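CBS domain-containing protein (Listeria monocytogenes, PDB 6XNU) binds the second messenger c-di-AMP, probably through its paired CBS domains, and takes part in controlling (p)ppGpp and c-di-AMP homeostasis. Local coordinates at residues 71-76 against 105-110; 125-130 against 142-147. All blocks are in the same frame, centred on the assembly; numbering follows the deposited sequence.

Contact 1. Residues 71-76 against 105-110; sequences HGLISA and TDFPVI
The CE2-CZ side of the Phe107 ring abuts the backbone of His71 and Gly72, and Phe107 CB touches Leu73; no hydrogen bond joins the two segments. Phe107 CB lies 3.7 Å from Leu73 CD1, the apolar contact between side chains here. One atom further out, Phe107 CG is 4.2 Å from Leu73 CD1. On the flank that turns to the strand, Phe107 CD2 stands 4.1 Å from Gly72 CA, and the next atom, Phe107 CE2, closes to 3.4 Å from Gly72 CA. Phe107 CE2 is also 3.4 Å from His71 O, which sits at the ring edge, near its plane, where the aromatic C-H bonds are directed. At the tip, Phe107 CZ remains 3.7 Å from His71 O. With chi1 at 51°, Phe107 CG stands between the backbone N and the carbonyl carbon, and this rotation carries the ring over to 71-72.

Leu73 reaches Phe107 through one branch: CG is anti to the carbonyl carbon (chi1 -63°), and CD1 does the touching. Thr105 adds a looser contact, Thr105 CG2 lying 4.1 Å from His71 O. Gly72 has its CA nearest that of Thr105.

Strand 70-75 is an outermost strand of its sheet within this chain and is bonded to strand 60-64, where His71 and Gly72 both face Val63 in a classic beta bulge. Leu73 also bonds through its backbone to Gln104, just after helix 99-102, against which Ile74 packs. The loop holding Phe107 thus passes across strand 70-75 before running into strand 109-110 of the other sheet, a connection consistent with the two halves of a CBS pair.

Contact 2. Residues 125-130 against 142-147; sequences DHPFVC and VTRRVV
Arg144 runs alongside Pro127, the two side chains pointing the same way, at the open end of the antiparallel hairpin, away from its turn. Arg144 CG is anti to the carbonyl carbon (chi1 -79°), and the chain extends from CG to NE, carrying the guanidinium past Pro127. Pro127 CA lies over one face of the Arg144 guanidinium, 3.8 Å above its plane and offset toward the rim; Arg144 NH1 comes 4.0 Å from Pro127 CG. The guanidinium is held by backbone carbonyls of helix 116-125: NE donates to Leu123 O and NH2 to Val124 O.

Phe128 and Thr143 form a non-hydrogen-bonded pair, Phe128 CB meeting Thr143 CG2 at 3.9 Å. Phe128 CG stands between the backbone N and the carbonyl carbon (chi1 68°), and the side chain also packs on Ile141. Thr143 OG1 accepts from Arg145 N (3.2 Å), a capping bond at the turn into the helix. Val129 and Val142, the hydrogen-bonded pair, exchange two bonds: Val129 N to Val142 O at 2.9 Å, and Val142 N to Val129 O at 3.0 Å. A third, Arg144 N to Pro127 O (3.2 Å), is more bent, 139° at the hydrogen.

Strands 128-132 and 138-143 thus pair between two helices in sequence: Val129 packs on Leu122 and Leu123 of helix 116-125, while helix 145-161 begins beside the second subunit, where Arg145 forms a salt bridge with Asp125 of that chain.

How the contacts relate
Read from the N terminus, the contacts come in series, neither nested nor crossed. Contact 1 closes first, bringing residues 105-110 back to strand 70-75 across 28 intervening residues that hold most of helix 76-82 and all of helix 99-102. Helix 116-125 follows, and contact 2 then closes the much shorter hairpin loop between residues 130 and 142. Their centres are 13 Å apart, but their segments meet directly: Ile110 N lies 2.8 Å from Cys130 O, a probable hydrogen bond between the neighbouring strands 109-110 and 128-132, and Pro108 packs on His126. Segment 105-110 therefore links the sheet containing strand 70-75 to the one containing the hairpin.

Contact 1. Residues 71-76 against 105-110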
loop_
_atom_site.group_PDB
_atom_site.type_symbol
_atom_site.label_atom_id
_atom_site.label_comp_id
_atom_site.label_asym_id
_atom_site.label_seq_id
_atom_site.Cartn_x
_atom_site.Cartn_y
_atom_site.Cartn_z
ATOM N N HIS A 71 6.969 6.009 17.076
ATOM C CA HIS A 71 5.736 6.310 17.797
ATOM C C HIS A 71 4.468 5.909 17.063
ATOM O O HIS A 71 3.452 5.659 17.711
ATOM C CB HIS A 71 5.635 7.813 18.102
ATOM C CG HIS A 71 6.537 8.269 19.205
ATOM N ND1 HIS A 71 6.061 8.666 20.436
ATOM C CD2 HIS A 71 7.884 8.398 19.260
ATOM C CE1 HIS A 71 7.079 9.009 21.208
ATOM N NE2 HIS A 71 8.197 8.854 20.522
ATOM N N GLY A 72 4.487 5.852 15.737
ATOM C CA GLY A 72 3.238 5.594 15.044
ATOM C C GLY A 72 3.471 5.359 13.570
ATOM O O GLY A 72 4.600 5.417 13.074
ATOM N N LEU A 73 2.368 5.076 12.884
ATOM C CA LEU A 73 2.328 4.863 11.444
ATOM C C LEU A 73 1.237 5.753 10.886
ATOM O O LEU A 73 0.187 5.919 11.516
ATOM C CB LEU A 73 2.040 3.400 11.096
ATOM C CG LEU A 73 3.062 2.348 11.542
ATOM C CD1 LEU A 73 2.510 0.952 11.325
ATOM C CD2 LEU A 73 4.361 2.551 10.779
ATOM N N ILE A 74 1.488 6.350 9.721
ATOM C CA ILE A 74 0.528 7.274 9.133
ATOM C C ILE A 74 0.411 7.025 7.634
ATOM O O ILE A 74 1.380 6.664 6.959
ATOM C CB ILE A 74 0.896 8.748 9.441
ATOM C CG1 ILE A 74 -0.267 9.692 9.124
ATOM C CG2 ILE A 74 2.166 9.167 8.703
ATOM C CD1 ILE A 74 -0.019 11.121 9.616
ATOM N N SER A 75 -0.805 7.212 7.122
ATOM C CA SER A 75 -1.110 7.032 5.711
ATOM C C SER A 75 -1.966 8.191 5.223
ATOM O O SER A 75 -2.537 8.950 6.007
ATOM C CB SER A 75 -1.862 5.729 5.463
ATOM O OG SER A 75 -3.172 5.822 6.004
ATOM N N ALA A 76 -2.079 8.300 3.898
ATOM C CA ALA A 76 -2.961 9.306 3.320
ATOM C C ALA A 76 -4.415 9.089 3.722
ATOM O O ALA A 76 -5.154 10.065 3.908
ATOM C CB ALA A 76 -2.836 9.310 1.797
ATOM N N THR A 105 -1.327 4.170 16.523
ATOM C CA THR A 105 -0.396 3.874 17.603
ATOM C C THR A 105 -0.385 2.401 17.976
ATOM O O THR A 105 0.398 1.996 18.840
ATOM C CB THR A 105 -0.738 4.711 18.833
ATOM O OG1 THR A 105 -2.100 4.463 19.192
ATOM C CG2 THR A 105 -0.551 6.196 18.545
ATOM N N ASP A 106 -1.234 1.602 17.342
ATOM C CA ASP A 106 -1.367 0.169 17.586
ATOM C C ASP A 106 -0.689 -0.566 16.434
ATOM O O ASP A 106 -1.298 -0.821 15.396
ATOM C CB ASP A 106 -2.843 -0.195 17.686
ATOM C CG ASP A 106 -3.661 0.383 16.525
ATOM O OD1 ASP A 106 -3.721 1.630 16.380
ATOM O OD2 ASP A 106 -4.223 -0.412 15.734
ATOM N N PHE A 107 0.584 -0.908 16.605
ATOM C CA PHE A 107 1.313 -1.573 15.531
ATOM C C PHE A 107 2.304 -2.585 16.113
ATOM O O PHE A 107 2.804 -2.388 17.225
ATOM C CB PHE A 107 2.067 -0.563 14.650
ATOM C CG PHE A 107 2.923 0.391 15.425
ATOM C CD1 PHE A 107 4.219 0.057 15.778
ATOM C CD2 PHE A 107 2.428 1.625 15.816
ATOM C CE1 PHE A 107 5.005 0.934 16.514
ATOM C CE2 PHE A 107 3.206 2.505 16.546
ATOM C CZ PHE A 107 4.495 2.163 16.895
ATOM N N PRO A 108 2.588 -3.650 15.383
ATOM C CA PRO A 108 3.616 -4.591 15.838
ATOM C C PRO A 108 5.006 -4.074 15.505
ATOM O O PRO A 108 5.194 -3.229 14.629
ATOM C CB PRO A 108 3.296 -5.860 15.046
ATOM C CG PRO A 108 2.747 -5.337 13.755
ATOM C CD PRO A 108 2.007 -4.055 14.090
ATOM N N VAL A 109 5.995 -4.595 16.235
ATOM C CA VAL A 109 7.391 -4.307 15.937
ATOM C C VAL A 109 8.202 -5.590 16.018
ATOM O O VAL A 109 7.786 -6.582 16.618
ATOM C CB VAL A 109 8.006 -3.235 16.867
ATOM C CG1 VAL A 109 7.267 -1.903 16.738
ATOM C CG2 VAL A 109 8.005 -3.718 18.316
ATOM N N ILE A 110 9.375 -5.544 15.391
ATOM C CA ILE A 110 10.379 -6.602 15.426
ATOM C C ILE A 110 11.578 -6.055 16.187
ATOM O O ILE A 110 12.062 -4.959 15.886
ATOM C CB ILE A 110 10.784 -7.027 14.000
ATOM C CG1 ILE A 110 9.626 -7.727 13.284
ATOM C CG2 ILE A 110 12.028 -7.897 14.014
ATOM C CD1 ILE A 110 9.739 -7.695 11.752
#

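Contact 2. Residues 125-130 against 142-147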
loop_
_atom_site.group_PDB
_atom_site.type_symbol
_atom_site.label_atom_id
_atom_site.label_comp_id
_atom_site.label_asym_id
_atom_site.label_seq_id
_atom_site.Cartn_x
_atom_site.Cartn_y
_atom_site.Cartn_z
ATOM N N ASP A 125 -0.930 -10.280 8.344
ATOM C CA ASP A 125 -1.868 -9.169 8.384
ATOM C C ASP A 125 -1.175 -7.819 8.294
ATOM O O ASP A 125 -1.830 -6.781 8.446
ATOM C CB ASP A 125 -2.731 -9.253 9.642
ATOM C CG ASP A 125 -3.751 -10.376 9.569
ATOM O OD1 ASP A 125 -4.387 -10.547 8.506
ATOM O OD2 ASP A 125 -3.909 -11.098 10.573
ATOM N N HIS A 126 0.133 -7.806 8.038
ATOM C CA HIS A 126 0.866 -6.556 7.900
ATOM C C HIS A 126 1.784 -6.618 6.685
ATOM O O HIS A 126 2.671 -7.478 6.611
ATOM C CB HIS A 126 1.660 -6.258 9.172
ATOM C CG HIS A 126 0.817 -6.231 10.406
ATOM N ND1 HIS A 126 0.650 -7.335 11.217
ATOM C CD2 HIS A 126 0.075 -5.241 10.958
ATOM C CE1 HIS A 126 -0.154 -7.023 12.219
ATOM N NE2 HIS A 126 -0.517 -5.759 12.083
ATOM N N PRO A 127 1.580 -5.732 5.712
ATOM C CA PRO A 127 2.468 -5.699 4.539
ATOM C C PRO A 127 3.920 -5.421 4.878
ATOM O O PRO A 127 4.814 -5.861 4.148
ATOM C CB PRO A 127 1.865 -4.574 3.688
ATOM C CG PRO A 127 0.424 -4.559 4.068
ATOM C CD PRO A 127 0.395 -4.874 5.541
ATOM N N PHE A 128 4.184 -4.661 5.940
ATOM C CA PHE A 128 5.537 -4.522 6.456
ATOM C C PHE A 128 5.448 -4.391 7.960
ATOM O O PHE A 128 4.399 -4.048 8.512
ATOM C CB PHE A 128 6.281 -3.310 5.876
ATOM C CG PHE A 128 5.716 -1.985 6.313
ATOM C CD1 PHE A 128 4.682 -1.398 5.598
ATOM C CD2 PHE A 128 6.215 -1.327 7.428
ATOM C CE1 PHE A 128 4.154 -0.177 5.992
ATOM C CE2 PHE A 128 5.691 -0.116 7.827
ATOM C CZ PHE A 128 4.664 0.459 7.108
ATOM N N VAL A 129 6.570 -4.664 8.609
ATOM C CA VAL A 129 6.683 -4.523 10.055
ATOM C C VAL A 129 7.958 -3.764 10.374
ATOM O O VAL A 129 9.022 -4.054 9.821
ATOM C CB VAL A 129 6.662 -5.885 10.769
ATOM C CG1 VAL A 129 6.805 -5.688 12.279
ATOM C CG2 VAL A 129 5.362 -6.596 10.470
ATOM N N CYS A 130 7.850 -2.816 11.296
ATOM C CA CYS A 130 8.979 -1.978 11.656
ATOM C C CYS A 130 9.952 -2.749 12.545
ATOM O O CYS A 130 9.535 -3.558 13.377
ATOM C CB CYS A 130 8.462 -0.760 12.398
ATOM S SG CYS A 130 7.663 0.436 11.296
ATOM N N VAL A 142 10.791 -4.678 7.541
ATOM C CA VAL A 142 10.768 -5.951 6.827
ATOM C C VAL A 142 9.437 -6.023 6.093
ATOM O O VAL A 142 8.397 -5.701 6.674
ATOM C CB VAL A 142 10.938 -7.137 7.797
ATOM C CG1 VAL A 142 10.795 -8.453 7.059
ATOM C CG2 VAL A 142 12.289 -7.064 8.484
ATOM N N THR A 143 9.456 -6.423 4.814
ATOM C CA THR A 143 8.224 -6.479 4.038
ATOM C C THR A 143 7.931 -7.909 3.594
ATOM O O THR A 143 8.728 -8.833 3.782
ATOM C CB THR A 143 8.264 -5.544 2.810
ATOM O OG1 THR A 143 8.933 -6.176 1.704
ATOM C CG2 THR A 143 8.964 -4.217 3.151
ATOM N N ARG A 144 6.753 -8.070 2.991
ATOM C CA ARG A 144 6.329 -9.383 2.513
ATOM C C ARG A 144 7.169 -9.882 1.351
ATOM O O ARG A 144 7.186 -11.098 1.085
ATOM C CB ARG A 144 4.876 -9.320 2.070
ATOM C CG ARG A 144 3.875 -9.369 3.183
ATOM C CD ARG A 144 2.498 -9.170 2.594
ATOM N NE ARG A 144 1.443 -9.262 3.598
ATOM C CZ ARG A 144 0.236 -8.737 3.438
ATOM N NH1 ARG A 144 -0.047 -8.088 2.318
ATOM N NH2 ARG A 144 -0.685 -8.870 4.382
ATOM N N ARG A 145 7.868 -8.987 0.648
ATOM C CA ARG A 145 8.539 -9.382 -0.588
ATOM C C ARG A 145 9.565 -10.485 -0.353
ATOM O O ARG A 145 9.702 -11.389 -1.185
ATOM C CB ARG A 145 9.203 -8.172 -1.240
ATOM C CG ARG A 145 9.979 -8.518 -2.499
ATOM C CD ARG A 145 10.264 -7.262 -3.291
ATOM N NE ARG A 145 10.901 -7.544 -4.573
ATOM C CZ ARG A 145 12.209 -7.682 -4.737
ATOM N NH1 ARG A 145 13.025 -7.565 -3.696
ATOM N NH2 ARG A 145 12.699 -7.938 -5.944
ATOM N N VAL A 146 10.301 -10.436 0.768
ATOM C CA VAL A 146 11.328 -11.451 1.001
ATOM C C VAL A 146 10.692 -12.837 1.077
ATOM O O VAL A 146 11.264 -13.820 0.594
ATOM C CB VAL A 146 12.150 -11.129 2.271
ATOM C CG1 VAL A 146 11.270 -11.095 3.516
ATOM C CG2 VAL A 146 13.267 -12.151 2.446
ATOM N N VAL A 147 9.493 -12.936 1.656
ATOM C CA VAL A 147 8.844 -14.243 1.763
ATOM C C VAL A 147 8.379 -14.709 0.390
ATOM O O VAL A 147 8.512 -15.890 0.039
ATOM C CB VAL A 147 7.677 -14.187 2.765
ATOM C CG1 VAL A 147 6.968 -15.546 2.833
ATOM C CG2 VAL A 147 8.189 -13.756 4.169
HETATM O O HOH W 1 4.851 -5.798 1.658
#